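Local coordinates for protein ethylbenzene dehydrogenase alpha-subunit (Aromatoleum aromaticum, PDB 2IVF) that belongs to the molybdopterin oxidoreductase family and holds a molybdenum atom, two pterin guanine dinucleotides and an iron/sulfur cluster, at residues 400-403 with 404-408; 320-323 with 324-328. All coordinates share one frame; numbering follows the deposited sequence.

Contact 1. Residues 400-403 with 404-408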
loop_
_atom_site.group_PDB
_atom_site.type_symbol
_atom_site.label_atom_id
_atom_site.label_comp_id
_atom_site.label_asym_id
_atom_site.label_seq_id
_atom_site.Cartn_x
_atom_site.Cartn_y
_atom_site.Cartn_z
ATOM N N THR A 400 15.830 -45.943 -1.532
ATOM C CA THR A 400 14.810 -44.987 -1.855
ATOM C C THR A 400 15.364 -43.582 -1.672
ATOM O O THR A 400 16.313 -43.378 -0.909
ATOM C CB THR A 400 13.591 -45.157 -0.926
ATOM O OG1 THR A 400 13.965 -44.894 0.426
ATOM C CG2 THR A 400 13.010 -46.563 -1.036
ATOM N N VAL A 401 14.759 -42.614 -2.363
ATOM C CA VAL A 401 15.071 -41.244 -2.129
ATOM C C VAL A 401 14.932 -40.951 -0.643
ATOM O O VAL A 401 15.792 -40.290 -0.061
ATOM C CB VAL A 401 14.142 -40.309 -2.901
ATOM C CG1 VAL A 401 14.319 -38.858 -2.413
ATOM C CG2 VAL A 401 14.402 -40.458 -4.420
ATOM N N PHE A 402 13.848 -41.450 -0.052
ATOM C CA PHE A 402 13.597 -41.303 1.388
ATOM C C PHE A 402 14.787 -41.713 2.267
ATOM O O PHE A 402 15.104 -41.021 3.255
ATOM C CB PHE A 402 12.366 -42.121 1.801
ATOM C CG PHE A 402 11.925 -41.878 3.220
ATOM C CD1 PHE A 402 11.071 -40.836 3.514
ATOM C CD2 PHE A 402 12.375 -42.693 4.254
ATOM C CE1 PHE A 402 10.639 -40.605 4.813
ATOM C CE2 PHE A 402 11.942 -42.457 5.564
ATOM C CZ PHE A 402 11.080 -41.429 5.828
ATOM N N GLU A 403 15.392 -42.849 1.933
ATOM C CA GLU A 403 16.552 -43.358 2.676
ATOM C C GLU A 403 17.745 -42.412 2.519
ATOM O O GLU A 403 18.466 -42.156 3.493
ATOM C CB GLU A 403 16.894 -44.783 2.249
ATOM C CG GLU A 403 18.062 -45.395 3.024
ATOM C CD GLU A 403 17.759 -45.777 4.478
ATOM O OE1 GLU A 403 16.586 -45.845 4.903
ATOM O OE2 GLU A 403 18.746 -46.033 5.202
ATOM N N GLY A 404 17.935 -41.851 1.325
ATOM C CA GLY A 404 18.936 -40.810 1.129
ATOM C C GLY A 404 18.599 -39.579 1.960
ATOM O O GLY A 404 19.444 -38.982 2.617
ATOM N N LEU A 405 17.348 -39.189 1.922
ATOM C CA LEU A 405 16.925 -38.055 2.694
ATOM C C LEU A 405 17.146 -38.227 4.187
ATOM O O LEU A 405 17.481 -37.238 4.873
ATOM C CB LEU A 405 15.467 -37.794 2.424
ATOM C CG LEU A 405 14.883 -36.544 3.029
ATOM C CD1 LEU A 405 15.567 -35.254 2.508
ATOM C CD2 LEU A 405 13.385 -36.547 2.682
ATOM N N ARG A 406 16.867 -39.425 4.711
ATOM C CA ARG A 406 17.126 -39.707 6.124
ATOM C C ARG A 406 18.577 -39.399 6.452
ATOM O O ARG A 406 18.847 -38.774 7.457
ATOM C CB ARG A 406 16.872 -41.173 6.491
ATOM C CG ARG A 406 15.419 -41.559 6.499
ATOM C CD ARG A 406 15.305 -43.017 6.741
ATOM N NE ARG A 406 15.260 -43.308 8.165
ATOM C CZ ARG A 406 15.585 -44.475 8.710
ATOM N NH1 ARG A 406 16.042 -45.499 7.985
ATOM N NH2 ARG A 406 15.460 -44.609 10.017
ATOM N N GLU A 407 19.503 -39.844 5.609
ATOM C CA GLU A 407 20.927 -39.538 5.805
ATOM C C GLU A 407 21.159 -38.015 5.774
ATOM O O GLU A 407 21.812 -37.447 6.637
ATOM C CB GLU A 407 21.768 -40.271 4.741
ATOM C CG GLU A 407 23.251 -39.901 4.663
ATOM C CD GLU A 407 24.015 -40.636 3.517
ATOM O OE1 GLU A 407 24.378 -39.979 2.494
ATOM O OE2 GLU A 407 24.268 -41.864 3.636
ATOM N N HIS A 408 20.621 -37.373 4.749
ATOM C CA HIS A 408 20.874 -35.985 4.463
ATOM C C HIS A 408 20.354 -35.104 5.617
ATOM O O HIS A 408 21.004 -34.135 6.012
ATOM C CB HIS A 408 20.155 -35.673 3.156
ATOM C CG HIS A 408 20.135 -34.226 2.785
ATOM N ND1 HIS A 408 21.278 -33.520 2.501
ATOM C CD2 HIS A 408 19.103 -33.378 2.576
ATOM C CE1 HIS A 408 20.948 -32.281 2.178
ATOM N NE2 HIS A 408 19.634 -32.172 2.199
#
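The F402 ring overlaps the aliphatic part of R406, one helical turn further on: CE2 of F402 lies 3.6 Å from CD of R406, and CG of the arginine is almost as close. The chain of R406 bends at chi3 (88°), which turns the guanidinium until its plane is 19° from that of the ring and carries NH1 across to E403. There R406 NH1 donates to E403 OE1 at 3.1 Å, forming a salt bridge. The oxygen lies exactly in the guanidinium plane and is met on its syn side, 22° out of the carboxylate plane. E403 OE1 also accepts from the backbone N of G384, so two donors grip this one oxygen, which would restrain the carboxylate's rotation.

The same glutamate is tied to the start of the helix through its main chain. T400 is the N-cap: its OG1 takes the N-H of E403 at 2.9 Å and is also hydrogen-bonded to L382 O. Beyond the cap, G404 N bonds to T400 O, L405 N to V401 O at 2.8 Å and R406 N to F402 O, while E407 N to E403 O is weak.

Helix 401-408 follows directly on strand 395-400. F402 and L405 pack against I315 of helix 303-316, V401 touches V335 of strand 334-336, and H408, at the far end, bonds to P829 O.

Contact 2. Residues 320-323 with 324-328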
loop_
_atom_site.group_PDB
_atom_site.type_symbol
_atom_site.label_atom_id
_atom_site.label_comp_id
_atom_site.label_asym_id
_atom_site.label_seq_id
_atom_site.Cartn_x
_atom_site.Cartn_y
_atom_site.Cartn_z
ATOM N N PHE A 320 5.186 -38.586 9.980
ATOM C CA PHE A 320 4.848 -38.340 8.588
ATOM C C PHE A 320 3.708 -39.257 8.075
ATOM O O PHE A 320 3.471 -40.356 8.579
ATOM C CB PHE A 320 6.108 -38.411 7.687
ATOM C CG PHE A 320 6.752 -39.750 7.640
ATOM C CD1 PHE A 320 7.673 -40.112 8.587
ATOM C CD2 PHE A 320 6.454 -40.653 6.624
ATOM C CE1 PHE A 320 8.259 -41.325 8.564
ATOM C CE2 PHE A 320 7.065 -41.877 6.573
ATOM C CZ PHE A 320 7.961 -42.227 7.540
ATOM N N ASP A 321 3.029 -38.772 7.048
ATOM C CA ASP A 321 1.925 -39.463 6.419
ATOM C C ASP A 321 2.570 -40.403 5.397
ATOM O O ASP A 321 2.880 -40.028 4.261
ATOM C CB ASP A 321 1.005 -38.423 5.799
ATOM C CG ASP A 321 -0.278 -38.996 5.211
ATOM O OD1 ASP A 321 -0.366 -40.191 4.884
ATOM O OD2 ASP A 321 -1.210 -38.176 5.024
ATOM N N ARG A 322 2.799 -41.631 5.827
ATOM C CA ARG A 322 3.495 -42.608 5.011
ATOM C C ARG A 322 2.773 -42.875 3.703
ATOM O O ARG A 322 3.399 -42.935 2.641
ATOM C CB ARG A 322 3.662 -43.923 5.779
ATOM C CG ARG A 322 4.441 -44.984 5.032
ATOM C CD ARG A 322 4.683 -46.243 5.894
ATOM N NE ARG A 322 5.619 -45.941 6.972
ATOM C CZ ARG A 322 6.932 -46.142 6.927
ATOM N NH1 ARG A 322 7.512 -46.691 5.872
ATOM N NH2 ARG A 322 7.662 -45.801 7.967
ATOM N N GLN A 323 1.459 -43.039 3.775
ATOM C CA GLN A 323 0.673 -43.376 2.583
ATOM C C GLN A 323 0.751 -42.286 1.506
ATOM O O GLN A 323 0.961 -42.557 0.330
ATOM C CB GLN A 323 -0.760 -43.630 3.018
ATOM C CG GLN A 323 -1.640 -44.310 1.993
ATOM C CD GLN A 323 -2.774 -45.090 2.655
ATOM O OE1 GLN A 323 -2.789 -45.290 3.890
ATOM N NE2 GLN A 323 -3.730 -45.529 1.844
ATOM N N PHE A 324 0.602 -41.048 1.932
ATOM C CA PHE A 324 0.636 -39.882 1.061
ATOM C C PHE A 324 1.997 -39.770 0.419
ATOM O O PHE A 324 2.109 -39.529 -0.791
ATOM C CB PHE A 324 0.340 -38.625 1.891
ATOM C CG PHE A 324 0.231 -37.347 1.090
ATOM C CD1 PHE A 324 1.363 -36.627 0.707
ATOM C CD2 PHE A 324 -1.022 -36.838 0.752
ATOM C CE1 PHE A 324 1.265 -35.447 -0.025
ATOM C CE2 PHE A 324 -1.135 -35.639 0.038
ATOM C CZ PHE A 324 0.001 -34.938 -0.344
ATOM N N VAL A 325 3.045 -39.919 1.228
ATOM C CA VAL A 325 4.418 -39.851 0.718
ATOM C C VAL A 325 4.669 -40.927 -0.340
ATOM O O VAL A 325 5.204 -40.679 -1.416
ATOM C CB VAL A 325 5.400 -39.920 1.898
ATOM C CG1 VAL A 325 6.718 -40.591 1.551
ATOM C CG2 VAL A 325 5.598 -38.516 2.462
ATOM N N CYS A 326 4.224 -42.120 -0.042
ATOM C CA CYS A 326 4.414 -43.254 -0.928
ATOM C C CYS A 326 3.653 -43.108 -2.216
ATOM O O CYS A 326 4.071 -43.592 -3.248
ATOM C CB CYS A 326 4.006 -44.517 -0.196
ATOM S SG CYS A 326 5.282 -45.054 0.949
ATOM N N GLU A 327 2.542 -42.405 -2.174
ATOM C CA GLU A 327 1.704 -42.283 -3.369
ATOM C C GLU A 327 2.105 -41.084 -4.220
ATOM O O GLU A 327 2.204 -41.197 -5.456
ATOM C CB GLU A 327 0.238 -42.213 -2.918
ATOM C CG GLU A 327 -0.792 -41.773 -3.914
ATOM C CD GLU A 327 -2.127 -41.543 -3.209
ATOM O OE1 GLU A 327 -2.776 -42.563 -2.859
ATOM O OE2 GLU A 327 -2.494 -40.360 -2.979
ATOM N N GLN A 328 2.349 -39.951 -3.571
ATOM C CA GLN A 328 2.381 -38.671 -4.226
ATOM C C GLN A 328 3.751 -38.266 -4.702
ATOM O O GLN A 328 3.854 -37.386 -5.538
ATOM C CB GLN A 328 1.850 -37.562 -3.298
ATOM C CG GLN A 328 0.386 -37.645 -2.914
ATOM C CD GLN A 328 -0.526 -37.236 -4.058
ATOM O OE1 GLN A 328 -0.359 -36.168 -4.632
ATOM N NE2 GLN A 328 -1.468 -38.101 -4.413
#
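With CG anti to the backbone N (chi1 -174°), D321 swings its carboxylate forward over the first turn of helix 322-328, and the matching torsion of F324 sends the ring away from the aspartate while leaving CB beneath the carboxylate. D321 CG therefore sits 3.4 Å from F324 CB, and the two side chains run at about a right angle to each other. D321 is the N-cap: OD1 accepts from F324 N at 3.2 Å in a nearly straight bond. The N-H comes from well above the carboxylate plane, however, 62° out of it.

The main chain carries on from the cap. V325 N donates to D321 O at 3.0 Å, C326 N to R322 O at 2.9 Å, and E327 N to Q323 O in a more bent bond (133°). C326 SG lies 3.3 Å from R322 O, alongside the same carbonyl that accepts its backbone N-H. Further on, Q328 CG lies over the centre of one face of the F324 ring, which also meets W471 edge-to-face.

Polar ends near the last turn are tied together: Q328 NE2 gives a 2.9 Å bond to E327 OE2, an oxygen that also forms a salt bridge with K802. At the other end, R322 NH2 makes a salt bridge to E383 OE2. The D321 carboxylate, placed at the N-terminus, would be expected to interact favourably with the helix dipole, whereas the buried E327 carboxylate takes K802 and the Q328 amide as partners, which would be expected to stabilise its negative charge.

Contact 2 comes first along the chain, on helix 322-328, and contact 1 follows on helix 401-408, with strand 334-336, helix 345-349 and four further strands, ending with 395-400, between them. Their centres are about 14 Å apart, and the two touch directly: F402 CZ packs 3.6 Å from F320 CZ, the ring planes at about 45°. L331 adds to the join by touching both V325 and F402, and L382 lies against F320, R322 and C326 while its carbonyl bonds to T400. Both short helices belong to the molybdopterin oxidoreductase region and lie some 30 Å from the chain's centre, joined by the phenylalanine pair and these loop leucines through apolar contacts and hydrogen bonds.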